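Local coordinates for putative aldehyde dehydrogenase (PDB 4YWE), which probably oxidises aldehydes with NAD or NADP as electron acceptor and carries bound calcium and magnesium ions, at residues G149-I154 with G169-A174; Q162-S167 with G205-V210. All blocks are in the same frame, centred on the assembly; numbering follows the deposited sequence.

Interaction 1: G149-I154 with G169-A174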
loop_
_atom_site.group_PDB
_atom_site.type_symbol
_atom_site.label_atom_id
_atom_site.label_comp_id
_atom_site.label_asym_id
_atom_site.label_seq_id
_atom_site.Cartn_x
_atom_site.Cartn_y
_atom_site.Cartn_z
ATOM N N GLY A 149 15.752 -1.767 -16.632
ATOM C CA GLY A 149 16.969 -2.318 -17.198
ATOM C C GLY A 149 18.063 -1.271 -17.216
ATOM O O GLY A 149 18.754 -1.062 -16.219
ATOM N N VAL A 150 18.214 -0.604 -18.355
ATOM C CA VAL A 150 19.149 0.504 -18.465
ATOM C C VAL A 150 18.374 1.816 -18.489
ATOM O O VAL A 150 17.503 2.016 -19.336
ATOM C CB VAL A 150 20.039 0.370 -19.709
ATOM C CG1 VAL A 150 20.916 1.602 -19.866
ATOM C CG2 VAL A 150 20.887 -0.890 -19.619
ATOM N N THR A 151 18.686 2.703 -17.550
ATOM C CA THR A 151 18.016 3.995 -17.472
ATOM C C THR A 151 18.936 5.123 -17.918
ATOM O O THR A 151 20.101 5.176 -17.529
ATOM C CB THR A 151 17.515 4.294 -16.046
ATOM O OG1 THR A 151 18.604 4.182 -15.122
ATOM C CG2 THR A 151 16.417 3.318 -15.652
ATOM N N GLY A 152 18.403 6.018 -18.745
ATOM C CA GLY A 152 19.140 7.187 -19.187
ATOM C C GLY A 152 18.801 8.394 -18.338
ATOM O O GLY A 152 17.643 8.594 -17.966
ATOM N N HIS A 153 19.807 9.205 -18.030
ATOM C CA HIS A 153 19.615 10.337 -17.135
ATOM C C HIS A 153 20.177 11.627 -17.718
ATOM O O HIS A 153 21.382 11.744 -17.944
ATOM C CB HIS A 153 20.262 10.051 -15.778
ATOM C CG HIS A 153 19.764 8.800 -15.123
ATOM N ND1 HIS A 153 18.792 8.807 -14.146
ATOM C CD2 HIS A 153 20.102 7.502 -15.307
ATOM C CE1 HIS A 153 18.553 7.568 -13.756
ATOM N NE2 HIS A 153 19.335 6.756 -14.444
ATOM N N ILE A 154 19.298 12.592 -17.965
ATOM C CA ILE A 154 19.717 13.913 -18.413
ATOM C C ILE A 154 19.700 14.862 -17.222
ATOM O O ILE A 154 18.638 15.190 -16.692
ATOM C CB ILE A 154 18.828 14.436 -19.553
ATOM C CG1 ILE A 154 18.712 13.392 -20.666
ATOM C CG2 ILE A 154 19.378 15.747 -20.097
ATOM C CD1 ILE A 154 20.029 13.050 -21.321
ATOM N N GLY A 169 19.941 7.889 -7.846
ATOM C CA GLY A 169 19.736 7.230 -6.568
ATOM C C GLY A 169 18.515 6.331 -6.542
ATOM O O GLY A 169 18.553 5.232 -5.987
ATOM N N ALA A 170 17.429 6.797 -7.149
ATOM C CA ALA A 170 16.200 6.014 -7.221
ATOM C C ALA A 170 16.329 4.891 -8.245
ATOM O O ALA A 170 15.850 3.779 -8.023
ATOM C CB ALA A 170 15.018 6.911 -7.562
ATOM N N ALA A 171 16.978 5.193 -9.365
ATOM C CA ALA A 171 17.169 4.219 -10.434
ATOM C C ALA A 171 18.020 3.046 -9.956
ATOM O O ALA A 171 17.709 1.887 -10.230
ATOM C CB ALA A 171 17.808 4.882 -11.647
ATOM N N LEU A 172 19.096 3.356 -9.241
ATOM C CA LEU A 172 19.975 2.330 -8.694
ATOM C C LEU A 172 19.255 1.480 -7.653
ATOM O O LEU A 172 19.385 0.256 -7.644
ATOM C CB LEU A 172 21.224 2.966 -8.079
ATOM C CG LEU A 172 22.292 3.443 -9.063
ATOM C CD1 LEU A 172 23.407 4.174 -8.329
ATOM C CD2 LEU A 172 22.844 2.262 -9.850
ATOM N N ALA A 173 18.500 2.138 -6.779
ATOM C CA ALA A 173 17.765 1.444 -5.727
ATOM C C ALA A 173 16.738 0.495 -6.333
ATOM O O ALA A 173 16.464 -0.573 -5.784
ATOM C CB ALA A 173 17.087 2.445 -4.797
ATOM N N ALA A 174 16.186 0.891 -7.477
ATOM C CA ALA A 174 15.193 0.083 -8.177
ATOM C C ALA A 174 15.835 -1.108 -8.888
ATOM O O ALA A 174 15.144 -2.046 -9.289
ATOM C CB ALA A 174 14.426 0.941 -9.172
#

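Interaction 2: Q162-S167 with G205-V210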
loop_
_atom_site.group_PDB
_atom_site.type_symbol
_atom_site.label_atom_id
_atom_site.label_comp_id
_atom_site.label_asym_id
_atom_site.label_seq_id
_atom_site.Cartn_x
_atom_site.Cartn_y
_atom_site.Cartn_z
ATOM N N GLN A 162 22.174 17.346 -6.605
ATOM C CA GLN A 162 20.843 17.077 -6.068
ATOM C C GLN A 162 19.983 16.277 -7.040
ATOM O O GLN A 162 19.317 15.319 -6.650
ATOM C CB GLN A 162 20.133 18.381 -5.706
ATOM C CG GLN A 162 20.654 19.050 -4.448
ATOM C CD GLN A 162 19.529 19.539 -3.556
ATOM O OE1 GLN A 162 18.538 18.838 -3.353
ATOM N NE2 GLN A 162 19.672 20.748 -3.028
ATOM N N ILE A 163 20.008 16.674 -8.306
ATOM C CA ILE A 163 19.195 16.026 -9.325
ATOM C C ILE A 163 19.791 14.667 -9.694
ATOM O O ILE A 163 19.059 13.718 -9.980
ATOM C CB ILE A 163 19.039 16.945 -10.547
ATOM C CG1 ILE A 163 18.321 18.227 -10.121
ATOM C CG2 ILE A 163 18.267 16.249 -11.658
ATOM C CD1 ILE A 163 18.375 19.335 -11.132
ATOM N N PHE A 164 21.117 14.571 -9.669
ATOM C CA PHE A 164 21.791 13.286 -9.831
ATOM C C PHE A 164 21.336 12.335 -8.733
ATOM O O PHE A 164 21.034 11.173 -8.988
ATOM C CB PHE A 164 23.312 13.458 -9.793
ATOM C CG PHE A 164 24.082 12.180 -9.995
ATOM C CD1 PHE A 164 24.436 11.386 -8.916
ATOM C CD2 PHE A 164 24.470 11.785 -11.264
ATOM C CE1 PHE A 164 25.149 10.215 -9.102
ATOM C CE2 PHE A 164 25.184 10.617 -11.457
ATOM C CZ PHE A 164 25.524 9.831 -10.373
ATOM N N GLY A 165 21.278 12.849 -7.509
ATOM C CA GLY A 165 20.896 12.054 -6.357
ATOM C C GLY A 165 19.481 11.512 -6.399
ATOM O O GLY A 165 19.242 10.364 -6.031
ATOM N N ARG A 166 18.537 12.335 -6.845
ATOM C CA ARG A 166 17.143 11.912 -6.890
ATOM C C ARG A 166 16.898 10.962 -8.060
ATOM O O ARG A 166 16.092 10.039 -7.958
ATOM C CB ARG A 166 16.205 13.125 -6.979
ATOM C CG ARG A 166 16.145 13.803 -8.339
ATOM C CD ARG A 166 15.135 14.944 -8.354
ATOM N NE ARG A 166 15.016 15.534 -9.683
ATOM C CZ ARG A 166 14.490 16.729 -9.927
ATOM N NH1 ARG A 166 14.036 17.472 -8.929
ATOM N NH2 ARG A 166 14.424 17.183 -11.170
ATOM N N SER A 167 17.610 11.179 -9.163
ATOM C CA SER A 167 17.382 10.409 -10.381
ATOM C C SER A 167 18.148 9.091 -10.363
ATOM O O SER A 167 17.555 8.018 -10.468
ATOM C CB SER A 167 17.778 11.226 -11.612
ATOM O OG SER A 167 17.377 10.578 -12.805
ATOM N N GLY A 205 30.086 -0.457 -14.536
ATOM C CA GLY A 205 29.046 -0.476 -15.546
ATOM C C GLY A 205 27.678 -0.093 -15.019
ATOM O O GLY A 205 26.803 0.308 -15.786
ATOM N N ALA A 206 27.490 -0.221 -13.709
ATOM C CA ALA A 206 26.212 0.109 -13.083
ATOM C C ALA A 206 25.936 1.605 -13.178
ATOM O O ALA A 206 24.786 2.031 -13.296
ATOM C CB ALA A 206 26.195 -0.344 -11.632
ATOM N N LEU A 207 27.002 2.395 -13.121
ATOM C CA LEU A 207 26.905 3.836 -13.299
ATOM C C LEU A 207 27.885 4.290 -14.375
ATOM O O LEU A 207 29.084 4.022 -14.288
ATOM C CB LEU A 207 27.180 4.569 -11.986
ATOM C CG LEU A 207 27.172 6.098 -12.053
ATOM C CD1 LEU A 207 25.821 6.611 -12.536
ATOM C CD2 LEU A 207 27.525 6.697 -10.699
ATOM N N ASN A 208 27.365 4.970 -15.393
ATOM C CA ASN A 208 28.188 5.458 -16.492
ATOM C C ASN A 208 27.931 6.940 -16.731
ATOM O O ASN A 208 26.781 7.377 -16.790
ATOM C CB ASN A 208 27.915 4.664 -17.771
ATOM C CG ASN A 208 28.109 3.174 -17.584
ATOM O OD1 ASN A 208 29.226 2.664 -17.681
ATOM N ND2 ASN A 208 27.019 2.463 -17.316
ATOM N N ILE A 209 29.005 7.709 -16.867
ATOM C CA ILE A 209 28.889 9.145 -17.082
ATOM C C ILE A 209 29.493 9.526 -18.427
ATOM O O ILE A 209 30.655 9.226 -18.701
ATOM C CB ILE A 209 29.564 9.941 -15.949
ATOM C CG1 ILE A 209 29.254 9.321 -14.584
ATOM C CG2 ILE A 209 29.133 11.398 -15.999
ATOM C CD1 ILE A 209 27.804 9.424 -14.175
ATOM N N VAL A 210 28.701 10.185 -19.265
ATOM C CA VAL A 210 29.196 10.691 -20.540
ATOM C C VAL A 210 28.949 12.191 -20.628
ATOM O O VAL A 210 27.817 12.632 -20.825
ATOM C CB VAL A 210 28.548 9.960 -21.731
ATOM C CG1 VAL A 210 29.037 10.555 -23.048
ATOM C CG2 VAL A 210 28.851 8.473 -21.671
#

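Interaction 1: G149-I154 with G169-A174
A171 presses its methyl group against T151 and H153 where helix 160-174 lies on strand 139-155, inside the beta-alpha-beta unit completed by strand 177-182. The two strands run parallel, and the helix of the crossover packs on the face of the sheet they form. The tight part is small: T151 and A171 have their CA atoms 7.1 Å apart, and only 85 Å² is buried between the segments. A171 CB sits 3.6 Å from T151 OG1 and 3.7 Å from H153 NE2, beside the place where these two polar atoms join each other. T151 OG1 and H153 NE2 are 2.8 Å apart in a hydrogen bond, so the strand offers the helix a linked pair of side chains. The threonine hydroxyl lies between the backbone N and the carbonyl carbon (chi1 54°), which turns it along the strand to the imidazole; it also has a weak bond to A177 O. The other ring nitrogen, H153 ND1, is bonded to S167 OG one turn back on the same helix. With both nitrogens taken, rotation of the imidazole is restrained. Away from this spot the contact thins out: V150 and I154 belong to the other face of the strand, where V150 meets helix 48-63, and I154 is partly exposed. A170 and L172, flanking A171, do not reach the strand segment. C178 of strand 177-182 and F476 add cover to the A171 methyl, which meets the imidazole at its edge, near the ring plane, with A171 CB 3.5 Å from H153 CE1.

Interaction 2: Q162-S167 with G205-V210
F164 points the far end of its ring from helix 160-174 at the methyl ends of L207 and I209 on strand 207-209. Ring and aliphatic chains approach from opposite directions and meet midway, which is how a contact forms although F164 CA and I209 CA, the nearest pair of backbone positions, are 11.0 Å apart. The phenyl carbon CG stands anti to the backbone N (chi1 -178°), sending the ring out from the helix to the sheet. Its edge, rather than a face, does the touching. L207 CD2 lies in the ring plane, 3.7 Å from F164 CZ, and the second methyl, L207 CD1, 3.9 Å from the same atom, lies off the plane to one side, so both leucine methyls meet CZ. I209 comes to the neighbouring edge position, its CD1 4.0 Å from F164 CE2. L207 and I209 are two residues apart and face the helix together. N208 between them turns to the other side of the sheet, toward helix 48-63; its ND2 reaches back to G205 O at 2.7 Å, standing 45° out of the carbonyl plane, and also bonds C178 O. The phenyl ring has further neighbours in F118 of helix 104-124 and in V190 and V193 of helix 188-200, while I209 packs on L191 and A194 of that last helix. The two segments share no hydrogen bond: 97 Å² is buried between them, and the side chains that touch are all apolar, so this contact probably rests on close fit and the exclusion of water rather than on directional bonds.

How the interactions relate
Interactions 1 and 2 use A171 and F164, two turns apart on helix 160-174, and pack them on one sheet, in which strand 177-182 lies between strands 139-155 and 207-209. Their centres are about 7 Å apart. They are coupled directly: H153 ND1 of interaction 1 lies 2.6 Å from S167 OG of interaction 2, a probable hydrogen bond, and L172 CD2 packs 4.0 Å from A206 O. The side chain of H153 in interaction 1 is about 10 Å from that of E256, the predicted active-site residue; the side chain of T151 is about 12 Å from a bound magnesium ion. In interaction 2, I209 is about 11 Å, side chain to side chain, from the calcium ligand D99.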